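Local coordinates for glycerol uptake operon antiterminator regulatory protein (PDB 3KTS) that probably regulates the glycerol uptake operon by transcription antitermination in response to glycerol-3-phosphate, using a TIM-barrel fold, at residues 59-64 against 72-77. Sequence-based numbering, arbitrary orientation.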
loop_
_atom_site.group_PDB
_atom_site.type_symbol
_atom_site.label_atom_id
_atom_site.label_comp_id
_atom_site.label_asym_id
_atom_site.label_seq_id
_atom_site.Cartn_x
_atom_site.Cartn_y
_atom_site.Cartn_z
ATOM N N LEU A 59 -0.800 -5.982 2.506
ATOM C CA LEU A 59 -1.946 -6.053 3.414
ATOM C C LEU A 59 -2.093 -4.840 4.333
ATOM O O LEU A 59 -1.164 -4.475 5.054
ATOM C CB LEU A 59 -1.892 -7.341 4.251
ATOM C CG LEU A 59 -2.927 -7.485 5.377
ATOM C CD1 LEU A 59 -4.354 -7.542 4.826
ATOM C CD2 LEU A 59 -2.641 -8.694 6.263
ATOM N N HIS A 60 -3.280 -4.240 4.314
ATOM C CA HIS A 60 -3.611 -3.169 5.243
ATOM C C HIS A 60 -3.774 -3.675 6.667
ATOM O O HIS A 60 -4.800 -4.263 7.018
ATOM C CB HIS A 60 -4.865 -2.435 4.791
ATOM C CG HIS A 60 -4.589 -1.364 3.792
ATOM N ND1 HIS A 60 -4.246 -0.081 4.158
ATOM C CD2 HIS A 60 -4.573 -1.389 2.439
ATOM C CE1 HIS A 60 -4.042 0.640 3.071
ATOM N NE2 HIS A 60 -4.237 -0.128 2.015
ATOM N N ALA A 61 -2.745 -3.427 7.473
ATOM C CA ALA A 61 -2.696 -3.840 8.870
ATOM C C ALA A 61 -3.779 -3.171 9.717
ATOM O O ALA A 61 -4.256 -3.742 10.700
ATOM C CB ALA A 61 -1.334 -3.536 9.433
ATOM N N ASP A 62 -4.165 -1.962 9.318
ATOM C CA ASP A 62 -5.146 -1.174 10.049
ATOM C C ASP A 62 -6.589 -1.585 9.754
ATOM O O ASP A 62 -7.488 -1.290 10.546
ATOM C CB ASP A 62 -4.946 0.314 9.752
ATOM C CG ASP A 62 -3.584 0.816 10.190
ATOM O OD1 ASP A 62 -3.134 1.844 9.646
ATOM O OD2 ASP A 62 -2.962 0.185 11.074
ATOM N N LEU A 63 -6.794 -2.271 8.629
ATOM C CA LEU A 63 -8.129 -2.634 8.149
ATOM C C LEU A 63 -8.514 -4.112 8.351
ATOM O O LEU A 63 -9.432 -4.619 7.696
ATOM C CB LEU A 63 -8.273 -2.252 6.672
ATOM C CG LEU A 63 -8.185 -0.772 6.287
ATOM C CD1 LEU A 63 -8.203 -0.636 4.782
ATOM C CD2 LEU A 63 -9.310 0.063 6.911
ATOM N N VAL A 64 -7.821 -4.794 9.261
ATOM C CA VAL A 64 -8.132 -6.188 9.579
ATOM C C VAL A 64 -9.132 -6.256 10.733
ATOM O O VAL A 64 -8.754 -6.163 11.901
ATOM C CB VAL A 64 -6.867 -7.005 9.936
ATOM C CG1 VAL A 64 -7.217 -8.486 10.114
ATOM C CG2 VAL A 64 -5.781 -6.827 8.875
ATOM N N TYR A 72 1.860 -6.863 18.929
ATOM C CA TYR A 72 1.456 -8.272 18.933
ATOM C C TYR A 72 0.692 -8.648 17.672
ATOM O O TYR A 72 0.825 -9.772 17.162
ATOM C CB TYR A 72 0.553 -8.589 20.118
ATOM C CG TYR A 72 0.974 -8.015 21.441
ATOM C CD1 TYR A 72 0.391 -6.849 21.923
ATOM C CD2 TYR A 72 1.926 -8.654 22.230
ATOM C CE1 TYR A 72 0.756 -6.324 23.145
ATOM C CE2 TYR A 72 2.296 -8.136 23.462
ATOM C CZ TYR A 72 1.708 -6.969 23.909
ATOM O OH TYR A 72 2.062 -6.438 25.125
ATOM N N ALA A 73 -0.121 -7.708 17.193
ATOM C CA ALA A 73 -0.900 -7.891 15.978
ATOM C C ALA A 73 -0.017 -7.888 14.737
ATOM O O ALA A 73 -0.292 -8.607 13.779
ATOM C CB ALA A 73 -1.952 -6.828 15.873
ATOM N N ILE A 74 1.044 -7.087 14.766
ATOM C CA ILE A 74 1.974 -7.013 13.640
ATOM C C ILE A 74 2.851 -8.258 13.623
ATOM O O ILE A 74 3.104 -8.826 12.557
ATOM C CB ILE A 74 2.791 -5.693 13.652
ATOM C CG1 ILE A 74 1.851 -4.488 13.514
ATOM C CG2 ILE A 74 3.837 -5.658 12.535
ATOM C CD1 ILE A 74 0.762 -4.622 12.433
ATOM N N ASP A 75 3.265 -8.693 14.815
ATOM C CA ASP A 75 3.933 -9.986 15.023
ATOM C C ASP A 75 3.168 -11.137 14.369
ATOM O O ASP A 75 3.760 -11.944 13.661
ATOM C CB ASP A 75 4.117 -10.261 16.522
ATOM C CG ASP A 75 5.279 -9.488 17.119
ATOM O OD1 ASP A 75 6.305 -9.347 16.420
ATOM O OD2 ASP A 75 5.175 -9.032 18.284
ATOM N N PHE A 76 1.855 -11.174 14.600
ATOM C CA PHE A 76 0.934 -12.153 14.013
ATOM C C PHE A 76 0.915 -12.108 12.489
ATOM O O PHE A 76 0.910 -13.150 11.832
ATOM C CB PHE A 76 -0.468 -11.903 14.568
ATOM C CG PHE A 76 -1.552 -12.755 13.959
ATOM C CD1 PHE A 76 -2.563 -12.169 13.201
ATOM C CD2 PHE A 76 -1.588 -14.127 14.173
ATOM C CE1 PHE A 76 -3.579 -12.935 12.652
ATOM C CE2 PHE A 76 -2.597 -14.905 13.622
ATOM C CZ PHE A 76 -3.602 -14.307 12.871
ATOM N N LEU A 77 0.921 -10.898 11.937
ATOM C CA LEU A 77 0.904 -10.712 10.491
ATOM C C LEU A 77 2.193 -11.179 9.850
ATOM O O LEU A 77 2.173 -11.706 8.743
ATOM C CB LEU A 77 0.654 -9.249 10.131
ATOM C CG LEU A 77 -0.684 -8.626 10.525
ATOM C CD1 LEU A 77 -0.760 -7.222 9.974
ATOM C CD2 LEU A 77 -1.859 -9.461 10.037
#
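Leu77 meets Leu59 and Ala61 with a different methyl for each, and has the largest share of the surface buried between 59-64 and 72-77. With chi1 at -64° its CG stands beside the backbone N and anti to the carbonyl carbon, and the extended chi2 (-175°) then carries CD1 toward Ala61. CD1 reaches Ala61 CB at 3.8 Å and lies 4.1 Å from Ala61 CA, whereas CD2, the other branch from CG, touches CD2 of Leu59 at 3.9 Å. The side chains of Leu59 and Leu77 cross at about a right angle, which agrees with a meeting confined to one methyl of each. Leu59 presents that methyl from an extended start, its CG anti to the backbone N (chi1 173°). Ile74, one helical turn before Leu77, uses its longer branch: CD1 ends 3.8 Å from Ala61 CB, so this small methyl is shared by two helix residues.

Around this contact, Leu67 and Leu43 also touch Leu77, and Ala93 touches Ile74. CB of His60 leaves the backbone on the side away from the helix, and its side chain touches Val34 and Leu36. Leu59, Ala61, Ile74 and Leu77 join outer-layer helix 71-81 to strand 56-60 and the loop after it, a beta-alpha unit consistent with the TIM-barrel clan. No hydrogen bond joins the segments; the chemistry implies hydrophobic, non-directional contact between buried aliphatic groups.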